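Local coordinates for wsv230 (Shrimp white spot syndrome virus, PDB 2GJ2), which is a nonstructural viral protein of ferredoxin-like fold that binds cadmium ions in crystals, its natural role probably involving metal binding, at residues 7-12 and 76-81; 30-35 and 52-57. All blocks are in the same frame, centred on the assembly; numbering follows the deposited sequence.

How the interactions relate
Interaction 1 (7-12 with 76-81) and interaction 2 (30-35 with 52-57) have centres about 11 Å apart and meet along the antiparallel pairing of strands 7-9 and 56-58. The evidence is direct: F56 N lies 3.0 Å from T9 O, a probable hydrogen bond. D10 OD1 and T55 OG1 are 2.5 Å apart. Between the rings, F7 CE2 lies 3.8 Å from F56 CD2. Each interaction also supplies one cadmium-binding carboxylate, D12 in interaction 1 and E34 in interaction 2. D12 shares a metal with E34 of the second subunit, which links the two contacts across the dimer as well as within the chain.

Interaction 1. Residues 7-12 and 76-81; sequences FQTDAD and IQPMIV. With CD (cadmium ion), chain E.
A chi1 of 170° turns the F7 ring away from its own backbone N, toward I76, whose side chain comes from the opposite direction; F7 CE1 lies 3.8 Å from I76 CG2, an apolar contact. P78 CG reaches the edge of the F7 ring, near its plane, while P78 CB sits 3.6 Å from T9 OG1. That hydroxyl donates within its own segment to A11 O, at 3.0 Å, and so bridges the bend that follows the strand. Further along, the backbone joins the segments: M79 N donates to D12 O at 2.7 Å with an N-H...O angle of 167°, and M79 CG packs 3.8 Å from D12 CB. The D12 carboxylate chelates cadmium through both oxygens, OD1 at 2.4 Å and OD2 at 2.3 Å. OD1 also accepts from L50 N, which probably fixes the carboxylate's rotation; C49 of the same chain and E34 of the second subunit complete the protein ligands. Strands 7-9 and 76-78 are not sheet partners: the axes of these short segments come no closer than 8.9 Å, at 36°. F7 hydrogen-bonds through its backbone to L58 in strand 56-58, whereas Q77 does so to L14 in strand 13-16. Strand 75-78 is an outermost strand of the four-stranded sheet within this chain.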
ATOM      1  N   PHE A   7      15.922  -5.295  14.320  1.00 71.00           N
ATOM      2  CA  PHE A   7      15.471  -4.169  13.501  1.00 68.58           C
ATOM      3  C   PHE A   7      13.952  -4.094  13.527  1.00 66.59           C
ATOM      4  O   PHE A   7      13.268  -5.115  13.395  1.00 65.60           O
ATOM      5  CB  PHE A   7      15.916  -4.313  12.044  1.00 59.25           C
ATOM      6  CG  PHE A   7      15.273  -3.305  11.115  1.00 58.88           C
ATOM      7  CD1 PHE A   7      15.751  -1.997  11.043  1.00 58.73           C
ATOM      8  CD2 PHE A   7      14.153  -3.648  10.359  1.00 57.90           C
ATOM      9  CE1 PHE A   7      15.122  -1.044  10.240  1.00 58.38           C
ATOM     10  CE2 PHE A   7      13.521  -2.704   9.559  1.00 58.41           C
ATOM     11  CZ  PHE A   7      14.011  -1.393   9.504  1.00 58.49           C
ATOM     12  N   GLN A   8      13.433  -2.882  13.689  1.00 62.18           N
ATOM     13  CA  GLN A   8      11.993  -2.676  13.718  1.00 60.88           C
ATOM     14  C   GLN A   8      11.558  -1.335  13.160  1.00 59.53           C
ATOM     15  O   GLN A   8      12.157  -0.282  13.450  1.00 58.77           O
ATOM     16  CB  GLN A   8      11.447  -2.801  15.137  1.00 74.81           C
ATOM     17  CG  GLN A   8      11.287  -4.227  15.622  1.00 77.00           C
ATOM     18  CD  GLN A   8      10.453  -4.325  16.890  1.00 78.49           C
ATOM     19  OE1 GLN A   8      10.220  -5.419  17.408  1.00 79.42           O
ATOM     20  NE2 GLN A   8       9.995  -3.179  17.393  1.00 78.59           N
ATOM     21  N   THR A   9      10.493  -1.391  12.364  1.00 56.74           N
ATOM     22  CA  THR A   9       9.906  -0.208  11.760  1.00 54.06           C
ATOM     23  C   THR A   9       8.401  -0.391  11.728  1.00 51.81           C
ATOM     24  O   THR A   9       7.907  -1.468  11.424  1.00 51.67           O
ATOM     25  CB  THR A   9      10.430   0.012  10.321  1.00 58.17           C
ATOM     26  OG1 THR A   9       9.801   1.165   9.744  1.00 57.65           O
ATOM     27  CG2 THR A   9      10.149  -1.208   9.463  1.00 58.20           C
ATOM     28  N   ASP A  10       7.680   0.664  12.068  1.00 68.14           N
ATOM     29  CA  ASP A  10       6.231   0.633  12.051  1.00 65.95           C
ATOM     30  C   ASP A  10       5.762   1.229  10.735  1.00 62.35           C
ATOM     31  O   ASP A  10       4.579   1.151  10.391  1.00 63.50           O
ATOM     32  CB  ASP A  10       5.670   1.463  13.201  1.00 70.02           C
ATOM     33  CG  ASP A  10       5.785   0.767  14.523  1.00 72.51           C
ATOM     34  OD1 ASP A  10       5.056  -0.225  14.732  1.00 73.46           O
ATOM     35  OD2 ASP A  10       6.607   1.210  15.354  1.00 75.13           O
ATOM     36  N   ALA A  11       6.694   1.832  10.005  1.00 37.55           N
ATOM     37  CA  ALA A  11       6.353   2.451   8.743  1.00 33.65           C
ATOM     38  C   ALA A  11       6.845   1.691   7.498  1.00 31.31           C
ATOM     39  O   ALA A  11       7.693   0.789   7.577  1.00 28.23           O
ATOM     40  CB  ALA A  11       6.889   3.838   8.724  1.00 40.90           C
ATOM     41  N   ASP A  12       6.300   2.058   6.349  1.00 36.48           N
ATOM     42  CA  ASP A  12       6.730   1.445   5.104  1.00 36.24           C
ATOM     43  C   ASP A  12       8.206   1.707   5.027  1.00 35.41           C
ATOM     44  O   ASP A  12       8.711   2.585   5.711  1.00 36.70           O
ATOM     45  CB  ASP A  12       6.071   2.120   3.894  1.00 36.17           C
ATOM     46  CG  ASP A  12       4.571   1.952   3.881  1.00 36.36           C
ATOM     47  OD1 ASP A  12       4.072   1.080   4.628  1.00 32.14           O
ATOM     48  OD2 ASP A  12       3.902   2.688   3.110  1.00 38.59           O
ATOM     49  N   ILE A  76      18.201  -0.595   4.156  1.00 30.93           N
ATOM     50  CA  ILE A  76      16.810  -0.266   4.377  1.00 30.29           C
ATOM     51  C   ILE A  76      16.662   1.168   4.853  1.00 28.49           C
ATOM     52  O   ILE A  76      17.452   1.659   5.637  1.00 28.16           O
ATOM     53  CB  ILE A  76      16.114  -1.180   5.408  1.00 35.21           C
ATOM     54  CG1 ILE A  76      14.658  -0.751   5.534  1.00 35.79           C
ATOM     55  CG2 ILE A  76      16.716  -1.011   6.766  1.00 38.32           C
ATOM     56  CD1 ILE A  76      13.874  -1.512   6.563  1.00 38.80           C
ATOM     57  N   GLN A  77      15.623   1.824   4.362  1.00 32.02           N
ATOM     58  CA  GLN A  77      15.325   3.199   4.720  1.00 32.14           C
ATOM     59  C   GLN A  77      13.837   3.285   5.033  1.00 30.48           C
ATOM     60  O   GLN A  77      13.007   3.215   4.134  1.00 29.53           O
ATOM     61  CB  GLN A  77      15.669   4.135   3.545  1.00 32.42           C
ATOM     62  CG  GLN A  77      15.385   5.601   3.788  1.00 30.77           C
ATOM     63  CD  GLN A  77      16.166   6.169   4.961  1.00 31.01           C
ATOM     64  OE1 GLN A  77      17.359   6.454   4.854  1.00 36.26           O
ATOM     65  NE2 GLN A  77      15.490   6.334   6.095  1.00 28.69           N
ATOM     66  N   PRO A  78      13.482   3.388   6.325  1.00 29.19           N
ATOM     67  CA  PRO A  78      12.076   3.490   6.747  1.00 30.28           C
ATOM     68  C   PRO A  78      11.484   4.808   6.258  1.00 34.09           C
ATOM     69  O   PRO A  78      12.139   5.840   6.330  1.00 35.56           O
ATOM     70  CB  PRO A  78      12.160   3.475   8.269  1.00 25.46           C
ATOM     71  CG  PRO A  78      13.401   2.709   8.538  1.00 24.33           C
ATOM     72  CD  PRO A  78      14.368   3.216   7.490  1.00 23.48           C
ATOM     73  N   MET A  79      10.257   4.768   5.745  1.00 32.58           N
ATOM     74  CA  MET A  79       9.570   5.973   5.283  1.00 38.09           C
ATOM     75  C   MET A  79       9.072   6.812   6.487  1.00 39.46           C
ATOM     76  O   MET A  79       9.132   6.385   7.622  1.00 39.44           O
ATOM     77  CB  MET A  79       8.396   5.566   4.393  1.00 47.32           C
ATOM     78  CG  MET A  79       8.800   4.628   3.256  1.00 51.41           C
ATOM     79  SD  MET A  79       8.936   5.453   1.654  1.00 53.29           S
ATOM     80  CE  MET A  79      10.503   6.180   1.766  1.00 55.15           C
ATOM     81  N   ILE A  80       8.574   8.003   6.212  1.00 34.39           N
ATOM     82  CA  ILE A  80       8.081   8.942   7.220  1.00 40.11           C
ATOM     83  C   ILE A  80       6.558   9.008   7.439  1.00 44.21           C
ATOM     84  O   ILE A  80       5.813   8.468   6.644  1.00 42.78           O
ATOM     85  CB  ILE A  80       8.596  10.363   6.856  1.00 38.70           C
ATOM     86  CG1 ILE A  80       9.979  10.537   7.451  1.00 39.18           C
ATOM     87  CG2 ILE A  80       7.622  11.451   7.276  1.00 37.79           C
ATOM     88  CD1 ILE A  80      11.023   9.883   6.580  1.00 43.58           C
ATOM     89  N   VAL A  81       6.158   9.691   8.529  1.00121.67           N
ATOM     90  CA  VAL A  81       4.770   9.991   8.974  1.00129.23           C
ATOM     91  C   VAL A  81       4.581  10.336  10.458  1.00135.30           C
ATOM     92  O   VAL A  81       5.301   9.829  11.318  1.00137.06           O
ATOM     93  CB  VAL A  81       3.756   8.886   8.706  1.00 61.54           C
ATOM     94  CG1 VAL A  81       3.219   9.031   7.287  1.00 62.66           C
ATOM     95  CG2 VAL A  81       4.359   7.515   9.030  1.00 60.64           C
TER
HETATM   96 CD    CD E 201       2.054   1.365   3.397  1.00 54.15          CD
HETATM   97  O   HOH W   1       0.274   1.573   4.620  1.00 63.22           O

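Interaction 2. Residues 30-35 and 52-57; sequences FDTVEA and QGSTFV. With CD (cadmium ion), chain F; CD (cadmium ion), chain K.
F56 points the edge of its ring at one face of F30, with F56 CE1 3.6 Å from F30 CD2. The centroids are 4.9 Å apart and the planes inclined at 57°, an edge-to-face pair in which F56 CE1 sits over the F30 face, toward its rim. T32 OG1 lies near the plane of the F56 ring, 3.6 Å from CD1, and the T32 methyl CG2 packs 3.7 Å from S54 CB and 3.2 Å from T55 O. That placement follows from chi1 of 44°, which sets OG1 between backbone N and carbonyl carbon and leaves CG2 beside the N. A type I turn from F30 to V33 carries both F30 and T32 to this side, and T32 pairs through its backbone with K51. F56 also meets M27 of helix 23-27 and the ring of F13. Beyond the turn, E34 and A35 both face C49 in a classic beta bulge. The extended side chain of E34 carries its carboxylate to two cadmium ions, one oxygen to each, in a cluster that includes C49 of both subunits and D12 and E34 of the second. The bulged strand 33-38 is an edge of the four-stranded antiparallel sheet of a ferredoxin-like beta-alpha-beta-beta-alpha-beta fold.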
ATOM      1  N   PHE A  30       6.558 -12.332   4.669  1.00 66.44           N
ATOM      2  CA  PHE A  30       6.306 -11.754   5.977  1.00 66.19           C
ATOM      3  C   PHE A  30       4.816 -11.452   6.068  1.00 66.13           C
ATOM      4  O   PHE A  30       4.206 -10.964   5.115  1.00 65.97           O
ATOM      5  CB  PHE A  30       7.136 -10.485   6.190  1.00 52.48           C
ATOM      6  CG  PHE A  30       8.614 -10.745   6.376  1.00 51.58           C
ATOM      7  CD1 PHE A  30       9.468 -10.837   5.280  1.00 51.73           C
ATOM      8  CD2 PHE A  30       9.151 -10.879   7.653  1.00 50.96           C
ATOM      9  CE1 PHE A  30      10.837 -11.053   5.459  1.00 51.26           C
ATOM     10  CE2 PHE A  30      10.511 -11.096   7.839  1.00 50.01           C
ATOM     11  CZ  PHE A  30      11.355 -11.183   6.739  1.00 50.34           C
ATOM     12  N   ASP A  31       4.226 -11.760   7.212  1.00 64.07           N
ATOM     13  CA  ASP A  31       2.801 -11.545   7.403  1.00 65.16           C
ATOM     14  C   ASP A  31       2.456 -10.075   7.682  1.00 63.99           C
ATOM     15  O   ASP A  31       1.279  -9.734   7.838  1.00 63.54           O
ATOM     16  CB  ASP A  31       2.284 -12.442   8.547  1.00 80.29           C
ATOM     17  CG  ASP A  31       2.239 -13.930   8.168  1.00 83.05           C
ATOM     18  OD1 ASP A  31       3.188 -14.422   7.520  1.00 84.12           O
ATOM     19  OD2 ASP A  31       1.257 -14.613   8.537  1.00 83.94           O
ATOM     20  N   THR A  32       3.471  -9.209   7.748  1.00 53.27           N
ATOM     21  CA  THR A  32       3.223  -7.789   7.996  1.00 49.76           C
ATOM     22  C   THR A  32       3.271  -6.941   6.720  1.00 47.33           C
ATOM     23  O   THR A  32       2.934  -5.763   6.743  1.00 47.01           O
ATOM     24  CB  THR A  32       4.246  -7.199   9.000  1.00 51.01           C
ATOM     25  OG1 THR A  32       5.556  -7.666   8.668  1.00 49.57           O
ATOM     26  CG2 THR A  32       3.897  -7.589  10.435  1.00 50.67           C
ATOM     27  N   VAL A  33       3.683  -7.543   5.613  1.00 44.62           N
ATOM     28  CA  VAL A  33       3.796  -6.833   4.345  1.00 41.90           C
ATOM     29  C   VAL A  33       2.489  -6.860   3.569  1.00 41.01           C
ATOM     30  O   VAL A  33       1.969  -7.926   3.274  1.00 40.16           O
ATOM     31  CB  VAL A  33       4.932  -7.452   3.493  1.00 38.74           C
ATOM     32  CG1 VAL A  33       5.062  -6.731   2.152  1.00 37.36           C
ATOM     33  CG2 VAL A  33       6.270  -7.357   4.279  1.00 37.37           C
ATOM     34  N   GLU A  34       1.956  -5.679   3.259  1.00 46.33           N
ATOM     35  CA  GLU A  34       0.705  -5.537   2.512  1.00 43.03           C
ATOM     36  C   GLU A  34       1.066  -5.688   1.061  1.00 44.69           C
ATOM     37  O   GLU A  34       0.439  -6.434   0.340  1.00 45.82           O
ATOM     38  CB  GLU A  34       0.107  -4.146   2.724  1.00 38.00           C
ATOM     39  CG  GLU A  34      -1.262  -3.853   2.038  1.00 31.72           C
ATOM     40  CD  GLU A  34      -1.604  -2.347   2.047  1.00 31.01           C
ATOM     41  OE1 GLU A  34      -0.955  -1.589   1.244  1.00 26.61           O
ATOM     42  OE2 GLU A  34      -2.493  -1.930   2.861  1.00 24.68           O
ATOM     43  N   ALA A  35       2.111  -4.980   0.650  1.00 40.24           N
ATOM     44  CA  ALA A  35       2.572  -5.003  -0.729  1.00 40.83           C
ATOM     45  C   ALA A  35       4.054  -4.633  -0.855  1.00 41.45           C
ATOM     46  O   ALA A  35       4.640  -3.989   0.018  1.00 39.49           O
ATOM     47  CB  ALA A  35       1.712  -4.023  -1.594  1.00 31.95           C
ATOM     48  N   GLN A  52      -1.685  -1.932   7.924  1.00 54.85           N
ATOM     49  CA  GLN A  52      -2.063  -0.968   8.944  1.00 56.40           C
ATOM     50  C   GLN A  52      -1.967  -1.626  10.309  1.00 57.61           C
ATOM     51  O   GLN A  52      -2.374  -2.770  10.476  1.00 59.22           O
ATOM     52  CB  GLN A  52      -3.482  -0.463   8.683  1.00 53.11           C
ATOM     53  CG  GLN A  52      -3.972   0.592   9.671  1.00 56.17           C
ATOM     54  CD  GLN A  52      -5.280   1.271   9.236  1.00 58.42           C
ATOM     55  OE1 GLN A  52      -5.295   2.133   8.344  1.00 59.58           O
ATOM     56  NE2 GLN A  52      -6.380   0.873   9.862  1.00 58.82           N
ATOM     57  N   GLY A  53      -1.395  -0.915  11.274  1.00 56.31           N
ATOM     58  CA  GLY A  53      -1.274  -1.445  12.625  1.00 58.41           C
ATOM     59  C   GLY A  53      -0.208  -2.502  12.879  1.00 60.15           C
ATOM     60  O   GLY A  53      -0.069  -2.999  14.002  1.00 60.15           O
ATOM     61  N   SER A  54       0.558  -2.836  11.844  1.00 65.57           N
ATOM     62  CA  SER A  54       1.600  -3.848  11.951  1.00 65.85           C
ATOM     63  C   SER A  54       3.002  -3.314  12.171  1.00 66.27           C
ATOM     64  O   SER A  54       3.324  -2.174  11.826  1.00 66.53           O
ATOM     65  CB  SER A  54       1.606  -4.705  10.702  1.00 58.35           C
ATOM     66  OG  SER A  54       0.374  -5.377  10.576  1.00 60.08           O
ATOM     67  N   THR A  55       3.833  -4.168  12.754  1.00 46.17           N
ATOM     68  CA  THR A  55       5.220  -3.844  13.022  1.00 46.47           C
ATOM     69  C   THR A  55       6.098  -4.864  12.284  1.00 45.69           C
ATOM     70  O   THR A  55       5.905  -6.074  12.420  1.00 44.31           O
ATOM     71  CB  THR A  55       5.510  -3.900  14.550  1.00 63.68           C
ATOM     72  OG1 THR A  55       5.168  -2.648  15.157  1.00 62.99           O
ATOM     73  CG2 THR A  55       6.966  -4.205  14.813  1.00 64.53           C
ATOM     74  N   PHE A  56       7.039  -4.377  11.482  1.00 51.24           N
ATOM     75  CA  PHE A  56       7.939  -5.272  10.765  1.00 52.35           C
ATOM     76  C   PHE A  56       9.155  -5.532  11.655  1.00 53.43           C
ATOM     77  O   PHE A  56       9.829  -4.584  12.069  1.00 53.07           O
ATOM     78  CB  PHE A  56       8.401  -4.644   9.462  1.00 48.71           C
ATOM     79  CG  PHE A  56       9.372  -5.490   8.713  1.00 48.37           C
ATOM     80  CD1 PHE A  56       8.927  -6.573   7.959  1.00 47.13           C
ATOM     81  CD2 PHE A  56      10.750  -5.233   8.798  1.00 47.53           C
ATOM     82  CE1 PHE A  56       9.836  -7.400   7.295  1.00 47.57           C
ATOM     83  CE2 PHE A  56      11.674  -6.049   8.140  1.00 46.66           C
ATOM     84  CZ  PHE A  56      11.220  -7.139   7.386  1.00 46.40           C
ATOM     85  N   VAL A  57       9.430  -6.811  11.937  1.00 58.71           N
ATOM     86  CA  VAL A  57      10.542  -7.202  12.817  1.00 59.83           C
ATOM     87  C   VAL A  57      11.484  -8.274  12.277  1.00 59.93           C
ATOM     88  O   VAL A  57      11.048  -9.362  11.910  1.00 59.68           O
ATOM     89  CB  VAL A  57      10.026  -7.739  14.177  1.00 59.57           C
ATOM     90  CG1 VAL A  57       9.389  -6.643  14.981  1.00 59.91           C
ATOM     91  CG2 VAL A  57       9.023  -8.841  13.938  1.00 60.48           C
TER
HETATM   92 CD    CD F 203      -0.060   0.049   0.756  1.00 49.80          CD
HETATM   93 CD    CD K 204      -2.780  -0.061   2.805  1.00 47.31          CD
HETATM   94  O   HOH W   2       0.025  -0.406  -1.419  1.00 69.50           O
HETATM   95  O   HOH W   3      -2.059   0.752   4.422  1.00 44.03           O